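Local coordinates for shikimate dehydrogenase-like protein HI_0607 (Haemophilus influenzae, PDB 1NPY) that catalyses, in vitro and far more weakly than classical shikimate dehydrogenases, the NADP(+)-dependent oxidation of shikimate to 3-dehydroshikimate, its biological substrate perhaps being another compound, at residues His24-Leu27 / Tyr28-Gly32; Thr102-Ile105 / Ala106-Leu110; Gly186-Gly190 / Lys191-Asp195. All blocks are in the same frame, centred on the assembly; numbering follows the deposited sequence.

Interaction 1 (His24-Leu27 / Tyr28-Gly32)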
ATOM      1  N   HIS A  24      -8.764 -12.293   5.155  1.00  9.76           N
ATOM      2  CA  HIS A  24      -9.999 -11.781   5.754  1.00  8.84           C
ATOM      3  C   HIS A  24     -10.903 -12.884   6.336  1.00  9.18           C
ATOM      4  O   HIS A  24     -11.474 -12.764   7.430  1.00  7.84           O
ATOM      5  CB  HIS A  24     -10.773 -10.922   4.744  1.00  8.31           C
ATOM      6  CG  HIS A  24     -10.159  -9.586   4.467  1.00  9.04           C
ATOM      7  ND1 HIS A  24      -9.232  -9.379   3.467  1.00 12.24           N
ATOM      8  CD2 HIS A  24     -10.430  -8.367   4.983  1.00 11.54           C
ATOM      9  CE1 HIS A  24      -8.889  -8.102   3.449  1.00  9.63           C
ATOM     10  NE2 HIS A  24      -9.617  -7.463   4.349  1.00 16.36           N
ATOM     11  N   ASN A  25     -11.051 -13.990   5.614  1.00  7.98           N
ATOM     12  CA  ASN A  25     -11.870 -15.089   6.086  1.00  9.38           C
ATOM     13  C   ASN A  25     -11.335 -15.717   7.374  1.00  9.31           C
ATOM     14  O   ASN A  25     -12.104 -16.022   8.290  1.00  7.91           O
ATOM     15  CB  ASN A  25     -12.104 -16.159   5.013  1.00  9.80           C
ATOM     16  CG  ASN A  25     -13.078 -15.704   3.921  1.00 10.96           C
ATOM     17  OD1 ASN A  25     -12.736 -15.734   2.730  1.00 12.00           O
ATOM     18  ND2 ASN A  25     -14.265 -15.263   4.308  1.00  6.25           N
ATOM     19  N   TYR A  26     -10.020 -15.817   7.493  1.00  7.64           N
ATOM     20  CA  TYR A  26      -9.436 -16.256   8.755  1.00  9.57           C
ATOM     21  C   TYR A  26      -9.835 -15.364   9.926  1.00  9.65           C
ATOM     22  O   TYR A  26     -10.236 -15.855  10.993  1.00  9.67           O
ATOM     23  CB  TYR A  26      -7.924 -16.301   8.614  1.00  8.53           C
ATOM     24  CG  TYR A  26      -7.181 -16.813   9.831  1.00 10.23           C
ATOM     25  CD1 TYR A  26      -6.978 -18.171  10.049  1.00 11.88           C
ATOM     26  CD2 TYR A  26      -6.670 -15.917  10.756  1.00 12.06           C
ATOM     27  CE1 TYR A  26      -6.275 -18.634  11.175  1.00 13.26           C
ATOM     28  CE2 TYR A  26      -5.967 -16.366  11.875  1.00 15.13           C
ATOM     29  CZ  TYR A  26      -5.775 -17.715  12.071  1.00 15.05           C
ATOM     30  OH  TYR A  26      -5.066 -18.135  13.191  1.00 15.70           O
ATOM     31  N   LEU A  27      -9.705 -14.058   9.716  1.00  8.78           N
ATOM     32  CA  LEU A  27     -10.070 -13.118  10.777  1.00  9.94           C
ATOM     33  C   LEU A  27     -11.560 -13.116  11.068  1.00  9.68           C
ATOM     34  O   LEU A  27     -11.926 -12.990  12.242  1.00 10.55           O
ATOM     35  CB  LEU A  27      -9.567 -11.714  10.450  1.00  9.43           C
ATOM     36  CG  LEU A  27      -8.045 -11.549  10.465  1.00 11.39           C
ATOM     37  CD1 LEU A  27      -7.570 -10.282   9.786  1.00 12.03           C
ATOM     38  CD2 LEU A  27      -7.520 -11.677  11.892  1.00 13.15           C
ATOM     39  N   TYR A  28     -12.449 -13.224  10.080  1.00 10.32           N
ATOM     40  CA  TYR A  28     -13.876 -13.328  10.403  1.00 10.27           C
ATOM     41  C   TYR A  28     -14.166 -14.492  11.329  1.00 11.69           C
ATOM     42  O   TYR A  28     -14.917 -14.373  12.280  1.00 11.98           O
ATOM     43  CB  TYR A  28     -14.776 -13.496   9.174  1.00 10.43           C
ATOM     44  CG  TYR A  28     -14.630 -12.408   8.143  1.00  9.59           C
ATOM     45  CD1 TYR A  28     -14.505 -11.066   8.471  1.00  8.45           C
ATOM     46  CD2 TYR A  28     -14.712 -12.722   6.795  1.00  8.76           C
ATOM     47  CE1 TYR A  28     -14.406 -10.089   7.480  1.00  8.97           C
ATOM     48  CE2 TYR A  28     -14.663 -11.748   5.809  1.00  9.60           C
ATOM     49  CZ  TYR A  28     -14.481 -10.432   6.140  1.00 12.41           C
ATOM     50  OH  TYR A  28     -14.380  -9.438   5.192  1.00 10.10           O
ATOM     51  N   ASP A  29     -13.540 -15.625  11.041  1.00 11.70           N
ATOM     52  CA  ASP A  29     -13.709 -16.795  11.868  1.00 13.82           C
ATOM     53  C   ASP A  29     -13.246 -16.534  13.305  1.00 12.93           C
ATOM     54  O   ASP A  29     -13.983 -16.843  14.250  1.00 12.99           O
ATOM     55  CB  ASP A  29     -13.000 -17.969  11.208  1.00 14.00           C
ATOM     56  CG  ASP A  29     -13.108 -19.209  12.055  1.00 20.89           C
ATOM     57  OD1 ASP A  29     -14.248 -19.696  12.178  1.00 24.53           O
ATOM     58  OD2 ASP A  29     -12.120 -19.686  12.642  1.00 25.24           O
ATOM     59  N   LYS A  30     -12.028 -16.016  13.464  1.00 12.34           N
ATOM     60  CA  LYS A  30     -11.434 -15.808  14.777  1.00 12.77           C
ATOM     61  C   LYS A  30     -12.198 -14.782  15.596  1.00 13.90           C
ATOM     62  O   LYS A  30     -12.235 -14.905  16.828  1.00 14.02           O
ATOM     63  CB  LYS A  30      -9.950 -15.430  14.695  1.00 13.44           C
ATOM     64  CG  LYS A  30      -9.055 -16.530  14.114  1.00 14.39           C
ATOM     65  CD  LYS A  30      -8.872 -17.651  15.132  1.00 20.67           C
ATOM     66  CE  LYS A  30      -7.930 -18.753  14.698  1.00 21.34           C
ATOM     67  NZ  LYS A  30      -7.334 -19.359  15.925  1.00 23.70           N
ATOM     68  N   LEU A  31     -12.799 -13.788  14.944  1.00 11.64           N
ATOM     69  CA  LEU A  31     -13.517 -12.718  15.633  1.00 12.09           C
ATOM     70  C   LEU A  31     -15.029 -12.929  15.769  1.00 12.28           C
ATOM     71  O   LEU A  31     -15.714 -12.093  16.360  1.00 13.78           O
ATOM     72  CB  LEU A  31     -13.248 -11.371  14.955  1.00 12.48           C
ATOM     73  CG  LEU A  31     -11.892 -10.708  15.214  1.00 14.89           C
ATOM     74  CD1 LEU A  31     -11.847  -9.333  14.559  1.00 17.22           C
ATOM     75  CD2 LEU A  31     -11.645 -10.524  16.692  1.00 17.36           C
ATOM     76  N   GLY A  32     -15.545 -14.052  15.273  1.00 11.75           N
ATOM     77  CA  GLY A  32     -16.957 -14.352  15.354  1.00 12.40           C
ATOM     78  C   GLY A  32     -17.824 -13.412  14.548  1.00 13.04           C
ATOM     79  O   GLY A  32     -18.942 -13.101  14.946  1.00 13.40           O
TER
HETATM   80  O   HOH W   1      -9.791 -18.949  11.725  1.00 23.55           O
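Lys30 sets its CG over one face of the Tyr26 ring, one helical turn back, and its CE reaches the hydroxyl end. Lys30 CG makes a CH-pi contact, 4.1 Å from the Tyr26 ring centroid and offset toward the rim. With CG beside its own backbone N and the chain bent at chi2 (-74°), Lys30 runs outward along the phenol, and Lys30 CE comes to 3.3 Å from Tyr26 OH. On another side of the helix the Tyr28 ring swings back over the preceding turn: His24 O sits 3.2 Å above its plane, near CG and CD2, while Tyr28 OH ends 3.9 Å from His24 CB. That same carbonyl oxygen, His24 O, accepts the backbone N-H of Tyr28 at 2.9 Å, nearly straight (164°), and so both takes the bond and faces the ring. Asp29, Lys30 and Leu31 repeat the i to i-4 bond, and a water donates to both Tyr26 O and Asp29 OD2, the latter at 2.6 Å. Gly32, at positive phi, forms a Schellman motif with the last turn. Helix 19-31 is the crossover of a beta-alpha-beta unit in the substrate-binding domain, between strands 7-12 and 35-40. Tyr28 meets Phe35 and, on helix 235-251, Phe247; His24 stacks on Tyr37 of strand 35-40, and Tyr26 packs against Phe266 of helix 257-268.

Interaction 2 (Thr102-Ile105 / Ala106-Leu110)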
ATOM      1  N   THR A 102      -6.100   2.849   1.535  1.00  8.76           N
ATOM      2  CA  THR A 102      -5.398   2.306   2.689  1.00  9.62           C
ATOM      3  C   THR A 102      -3.912   2.055   2.461  1.00 10.20           C
ATOM      4  O   THR A 102      -3.183   1.872   3.430  1.00 10.02           O
ATOM      5  CB  THR A 102      -6.039   1.048   3.269  1.00  9.58           C
ATOM      6  OG1 THR A 102      -6.086   0.011   2.285  1.00 10.39           O
ATOM      7  CG2 THR A 102      -7.443   1.284   3.754  1.00  8.84           C
ATOM      8  N   ASP A 103      -3.434   2.081   1.223  1.00  9.88           N
ATOM      9  CA  ASP A 103      -1.995   2.134   1.033  1.00 10.21           C
ATOM     10  C   ASP A 103      -1.416   3.442   1.586  1.00 10.75           C
ATOM     11  O   ASP A 103      -0.427   3.421   2.319  1.00 10.15           O
ATOM     12  CB  ASP A 103      -1.652   2.012  -0.440  1.00 11.54           C
ATOM     13  CG  ASP A 103      -1.801   0.600  -0.953  1.00 15.06           C
ATOM     14  OD1 ASP A 103      -1.574  -0.397  -0.219  1.00 17.72           O
ATOM     15  OD2 ASP A 103      -2.067   0.444  -2.160  1.00 17.74           O
ATOM     16  N   TYR A 104      -2.039   4.567   1.239  1.00  9.86           N
ATOM     17  CA  TYR A 104      -1.678   5.857   1.798  1.00  9.56           C
ATOM     18  C   TYR A 104      -1.781   5.842   3.329  1.00 11.33           C
ATOM     19  O   TYR A 104      -0.851   6.252   4.029  1.00 12.31           O
ATOM     20  CB  TYR A 104      -2.554   6.949   1.160  1.00 10.88           C
ATOM     21  CG  TYR A 104      -2.427   8.291   1.835  1.00  7.43           C
ATOM     22  CD1 TYR A 104      -1.416   9.181   1.475  1.00  9.88           C
ATOM     23  CD2 TYR A 104      -3.273   8.646   2.891  1.00 11.33           C
ATOM     24  CE1 TYR A 104      -1.253  10.380   2.153  1.00 11.78           C
ATOM     25  CE2 TYR A 104      -3.124   9.854   3.544  1.00 13.45           C
ATOM     26  CZ  TYR A 104      -2.124  10.720   3.164  1.00 17.49           C
ATOM     27  OH  TYR A 104      -1.988  11.912   3.853  1.00 19.24           O
ATOM     28  N   ILE A 105      -2.907   5.370   3.859  1.00 10.38           N
ATOM     29  CA  ILE A 105      -3.092   5.314   5.309  1.00 11.74           C
ATOM     30  C   ILE A 105      -1.986   4.478   5.947  1.00 11.45           C
ATOM     31  O   ILE A 105      -1.432   4.873   6.974  1.00 11.88           O
ATOM     32  CB  ILE A 105      -4.502   4.830   5.685  1.00 11.33           C
ATOM     33  CG1 ILE A 105      -5.568   5.785   5.145  1.00 13.02           C
ATOM     34  CG2 ILE A 105      -4.707   4.725   7.191  1.00 15.06           C
ATOM     35  CD1 ILE A 105      -6.963   5.237   5.220  1.00 13.33           C
ATOM     36  N   ALA A 106      -1.694   3.311   5.382  1.00 12.26           N
ATOM     37  CA  ALA A 106      -0.663   2.428   5.933  1.00 12.72           C
ATOM     38  C   ALA A 106       0.701   3.100   5.982  1.00 11.99           C
ATOM     39  O   ALA A 106       1.432   2.935   6.964  1.00 11.82           O
ATOM     40  CB  ALA A 106      -0.578   1.108   5.149  1.00 11.84           C
ATOM     41  N   ILE A 107       1.035   3.879   4.959  1.00 12.23           N
ATOM     42  CA  ILE A 107       2.370   4.459   4.889  1.00 12.31           C
ATOM     43  C   ILE A 107       2.481   5.560   5.950  1.00 11.36           C
ATOM     44  O   ILE A 107       3.459   5.620   6.697  1.00 11.49           O
ATOM     45  CB  ILE A 107       2.776   4.947   3.492  1.00 12.64           C
ATOM     46  CG1 ILE A 107       2.915   3.754   2.536  1.00 15.24           C
ATOM     47  CG2 ILE A 107       4.143   5.619   3.634  1.00 11.41           C
ATOM     48  CD1 ILE A 107       2.514   4.064   1.137  1.00 18.13           C
ATOM     49  N   VAL A 108       1.429   6.360   6.075  1.00 11.16           N
ATOM     50  CA  VAL A 108       1.356   7.382   7.124  1.00 11.50           C
ATOM     51  C   VAL A 108       1.496   6.734   8.504  1.00 12.02           C
ATOM     52  O   VAL A 108       2.228   7.237   9.364  1.00 12.47           O
ATOM     53  CB  VAL A 108       0.026   8.154   7.054  1.00 10.52           C
ATOM     54  CG1 VAL A 108      -0.154   9.051   8.301  1.00 13.27           C
ATOM     55  CG2 VAL A 108      -0.080   8.993   5.790  1.00 11.05           C
ATOM     56  N   LYS A 109       0.769   5.647   8.742  1.00 11.55           N
ATOM     57  CA  LYS A 109       0.892   4.890   9.975  1.00 12.53           C
ATOM     58  C   LYS A 109       2.274   4.323  10.281  1.00 12.49           C
ATOM     59  O   LYS A 109       2.711   4.356  11.437  1.00 13.69           O
ATOM     60  CB  LYS A 109      -0.176   3.791  10.093  1.00 12.96           C
ATOM     61  CG  LYS A 109      -1.594   4.345  10.276  1.00 19.36           C
ATOM     62  CD  LYS A 109      -2.603   3.304  10.751  1.00 24.92           C
ATOM     63  CE  LYS A 109      -3.912   3.890  11.313  1.00 29.75           C
ATOM     64  NZ  LYS A 109      -3.759   5.271  11.866  1.00 33.56           N
ATOM     65  N   LEU A 110       2.962   3.793   9.272  1.00 11.48           N
ATOM     66  CA  LEU A 110       4.307   3.286   9.469  1.00 10.95           C
ATOM     67  C   LEU A 110       5.350   4.374   9.728  1.00 11.31           C
ATOM     68  O   LEU A 110       6.282   4.176  10.526  1.00 11.09           O
ATOM     69  CB  LEU A 110       4.702   2.442   8.257  1.00 12.17           C
ATOM     70  CG  LEU A 110       3.927   1.131   8.162  1.00 12.72           C
ATOM     71  CD1 LEU A 110       4.012   0.582   6.751  1.00 16.04           C
ATOM     72  CD2 LEU A 110       4.494   0.121   9.164  1.00 15.12           C
TER
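Val108 stands one turn beyond Tyr104, and Val108 CB faces two carbonyls of the preceding turn, 3.6 Å from Ile105 O and 3.7 Å from Tyr104 O. From there CG2, set beside the backbone N while CG1 lies anti to it (chi1 170°), turns back along the helix. Val108 CG2 meets Tyr104 O at 3.3 Å and then the phenol, where it rests over one face in a CH-pi contact, 4.0 Å from the Tyr104 ring centroid and 21° off the normal. The ring atom nearest Val108 CG2 is Tyr104 CZ, at 3.7 Å. The pair belongs to the first turns of helix 102-113, whose i to i-4 bonds include a nearly straight one from Val108 N to Tyr104 O (174°). The same helix carries Asp103, inferred to bind the substrate, whose OD2 makes a long, weak ion pair with NZ of Lys67, the inferred proton donor/acceptor. One turn on from Asp103, Ile107 CD1 lies 3.2 Å from Asp103 O; Ile107 also packs on Ala133, Val134 and Ala137 of helix 131-140. Tyr104 OH is hydrogen-bonded to Asn140, which ties down the outer end of the ring that Val108 covers.

Interaction 3 (Gly186-Gly190 / Lys191-Asp195)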
ATOM      1  N   GLY A 186      14.532  -5.900  -6.680  1.00 12.06           N
ATOM      2  CA  GLY A 186      14.392  -6.857  -5.594  1.00 12.05           C
ATOM      3  C   GLY A 186      13.194  -7.791  -5.640  1.00 11.79           C
ATOM      4  O   GLY A 186      13.145  -8.755  -4.876  1.00 12.62           O
ATOM      5  N   MET A 187      12.250  -7.581  -6.551  1.00 11.64           N
ATOM      6  CA  MET A 187      11.044  -8.401  -6.601  1.00 14.45           C
ATOM      7  C   MET A 187      11.344  -9.814  -7.092  1.00 14.61           C
ATOM      8  O   MET A 187      11.983  -9.983  -8.135  1.00 15.01           O
ATOM      9  CB  MET A 187      10.002  -7.774  -7.536  1.00 14.31           C
ATOM     10  CG  MET A 187       9.324  -6.546  -7.017  1.00 17.51           C
ATOM     11  SD  MET A 187       8.063  -5.975  -8.199  1.00 23.72           S
ATOM     12  CE  MET A 187       6.750  -7.177  -7.898  1.00 21.44           C
ATOM     13  N   LYS A 188      10.895 -10.803  -6.328  1.00 15.53           N
ATOM     14  CA  LYS A 188      11.013 -12.207  -6.698  1.00 18.11           C
ATOM     15  C   LYS A 188      10.485 -12.428  -8.100  1.00 18.25           C
ATOM     16  O   LYS A 188       9.394 -11.957  -8.416  1.00 18.84           O
ATOM     17  CB  LYS A 188      10.229 -13.091  -5.736  1.00 18.61           C
ATOM     18  CG  LYS A 188      10.162 -14.557  -6.110  1.00 23.31           C
ATOM     19  CD  LYS A 188       9.891 -15.423  -4.886  1.00 28.83           C
ATOM     20  CE  LYS A 188       8.563 -16.160  -4.968  1.00 33.17           C
ATOM     21  NZ  LYS A 188       8.783 -17.613  -5.234  1.00 35.56           N
ATOM     22  N   GLY A 189      11.255 -13.124  -8.929  1.00 19.94           N
ATOM     23  CA  GLY A 189      10.810 -13.435 -10.280  1.00 21.45           C
ATOM     24  C   GLY A 189      11.100 -12.354 -11.303  1.00 22.45           C
ATOM     25  O   GLY A 189      11.020 -12.588 -12.510  1.00 23.65           O
ATOM     26  N   GLY A 190      11.382 -11.142 -10.842  1.00 20.49           N
ATOM     27  CA  GLY A 190      11.723 -10.074 -11.756  1.00 21.01           C
ATOM     28  C   GLY A 190      13.149 -10.158 -12.267  1.00 20.31           C
ATOM     29  O   GLY A 190      14.026 -10.800 -11.685  1.00 20.18           O
ATOM     30  N   LYS A 191      13.366  -9.444 -13.362  1.00 20.86           N
ATOM     31  CA  LYS A 191      14.696  -9.324 -13.949  1.00 21.43           C
ATOM     32  C   LYS A 191      15.676  -8.578 -13.053  1.00 20.78           C
ATOM     33  O   LYS A 191      16.892  -8.693 -13.216  1.00 21.36           O
ATOM     34  CB  LYS A 191      14.630  -8.674 -15.331  1.00 23.28           C
ATOM     35  CG  LYS A 191      14.215  -7.231 -15.390  1.00 25.00           C
ATOM     36  CD  LYS A 191      14.164  -6.776 -16.836  1.00 29.73           C
ATOM     37  CE  LYS A 191      13.865  -5.285 -16.917  1.00 31.50           C
ATOM     38  NZ  LYS A 191      14.011  -4.906 -18.341  1.00 33.60           N
ATOM     39  N   GLU A 192      15.149  -7.859 -12.065  1.00 17.98           N
ATOM     40  CA  GLU A 192      16.009  -7.145 -11.137  1.00 17.83           C
ATOM     41  C   GLU A 192      15.998  -7.731  -9.728  1.00 16.08           C
ATOM     42  O   GLU A 192      16.288  -7.026  -8.760  1.00 13.97           O
ATOM     43  CB  GLU A 192      15.554  -5.685 -11.108  1.00 18.66           C
ATOM     44  CG  GLU A 192      15.853  -4.940 -12.401  1.00 22.01           C
ATOM     45  CD  GLU A 192      15.325  -3.520 -12.355  1.00 27.09           C
ATOM     46  OE1 GLU A 192      14.103  -3.376 -12.160  1.00 35.37           O
ATOM     47  OE2 GLU A 192      16.122  -2.567 -12.456  1.00 30.09           O
ATOM     48  N   GLU A 193      15.699  -9.019  -9.616  1.00 14.65           N
ATOM     49  CA  GLU A 193      15.567  -9.663  -8.313  1.00 15.10           C
ATOM     50  C   GLU A 193      16.805  -9.538  -7.427  1.00 14.47           C
ATOM     51  O   GLU A 193      16.699  -9.323  -6.225  1.00 12.83           O
ATOM     52  CB  GLU A 193      15.199 -11.134  -8.485  1.00 15.24           C
ATOM     53  CG  GLU A 193      14.845 -11.847  -7.193  1.00 14.06           C
ATOM     54  CD  GLU A 193      14.410 -13.298  -7.338  1.00 15.83           C
ATOM     55  OE1 GLU A 193      14.043 -13.771  -8.434  1.00 20.95           O
ATOM     56  OE2 GLU A 193      14.442 -13.981  -6.302  1.00 23.09           O
ATOM     57  N   MET A 194      17.987  -9.679  -8.018  1.00 12.40           N
ATOM     58  CA  MET A 194      19.234  -9.712  -7.248  1.00 13.37           C
ATOM     59  C   MET A 194      19.956  -8.375  -7.319  1.00 11.71           C
ATOM     60  O   MET A 194      21.161  -8.285  -7.048  1.00 14.56           O
ATOM     61  CB  MET A 194      20.157 -10.816  -7.787  1.00 12.35           C
ATOM     62  CG  MET A 194      19.553 -12.195  -7.755  1.00 12.51           C
ATOM     63  SD  MET A 194      18.892 -12.598  -6.148  1.00 17.11           S
ATOM     64  CE  MET A 194      18.047 -14.131  -6.550  1.00 19.05           C
ATOM     65  N   ASP A 195      19.242  -7.313  -7.686  1.00 11.91           N
ATOM     66  CA  ASP A 195      19.854  -5.985  -7.755  1.00 12.08           C
ATOM     67  C   ASP A 195      19.573  -5.188  -6.476  1.00 10.76           C
ATOM     68  O   ASP A 195      18.562  -5.455  -5.809  1.00 11.72           O
ATOM     69  CB  ASP A 195      19.326  -5.204  -8.963  1.00 11.66           C
ATOM     70  CG  ASP A 195      19.727  -5.804 -10.301  1.00 18.03           C
ATOM     71  OD1 ASP A 195      20.642  -6.664 -10.317  1.00 22.69           O
ATOM     72  OD2 ASP A 195      19.101  -5.502 -11.342  1.00 19.44           O
TER
HETATM   73  O   HOH W   2      15.297 -10.332  -4.114  1.00 16.72           O
HETATM   74  O   HOH W   3      12.965  -7.545 -10.084  1.00 29.58           O
HETATM   75  O   HOH W   4      14.313 -13.379 -11.056  1.00 24.39           O
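With CG anti to its backbone N (chi1 -172°) and an extended chain beyond it, Glu193 reaches back across the loop to the Met187-Gly190 turn. Glu193 CB passes 3.4 Å from both Met187 O and Gly190 O, and Glu193 CD arrives 3.6 Å from Lys188 CA. At the tip, Glu193 OE1 accepts the N-H of Gly189 at 2.9 Å; the bond is straight at the hydrogen (165°), but the donor stands well above the carboxylate plane. Gly190 O is tied to the same residue, accepting Glu193 N in a type I turn, and a water lies 2.7 Å from both Gly190 O and Glu193 OE1. The loop thus folds as successive beta turns, type II from Met187 to Gly190 and type I from Gly190 and again from Glu192, with the glutamate spanning its middle. At its mouth Gly186 N bonds Glu192 O at 2.9 Å, while Asp195 N takes the opposite face of that carbonyl. Gly186 CA makes a CA-H...O contact to Glu193 O, 3.4 Å away, and a second water joins Gly186 O to Glu193 O. Glu192 OE1 bonds weakly to Ser184, which by similarity binds NADP(+). This surface loop leads from strand 178-181 of the parallel sheet to helix 200-205; Met187 touches Val213 and Lys188 touches Met215, both in the loop that follows strand 208-211.

The three contacts come in series along the chain, none nesting or crossing, and each joins neighbouring residues. Interaction 1 lies on helix 19-31, between the first two strands of the mixed sheet. Interaction 2 begins the helix that follows strand 96-100 of that sheet and leads toward strand 122-125 of the parallel sheet. Interaction 3 pins together a loop beyond strand 178-181 of that second sheet. Centres are about 23 Å apart for interactions 1 and 2 and about 25 Å for 2 and 3, with no direct touch. Helix 235-251 packs against both 24-32 and 102-110, linking the first two contacts indirectly.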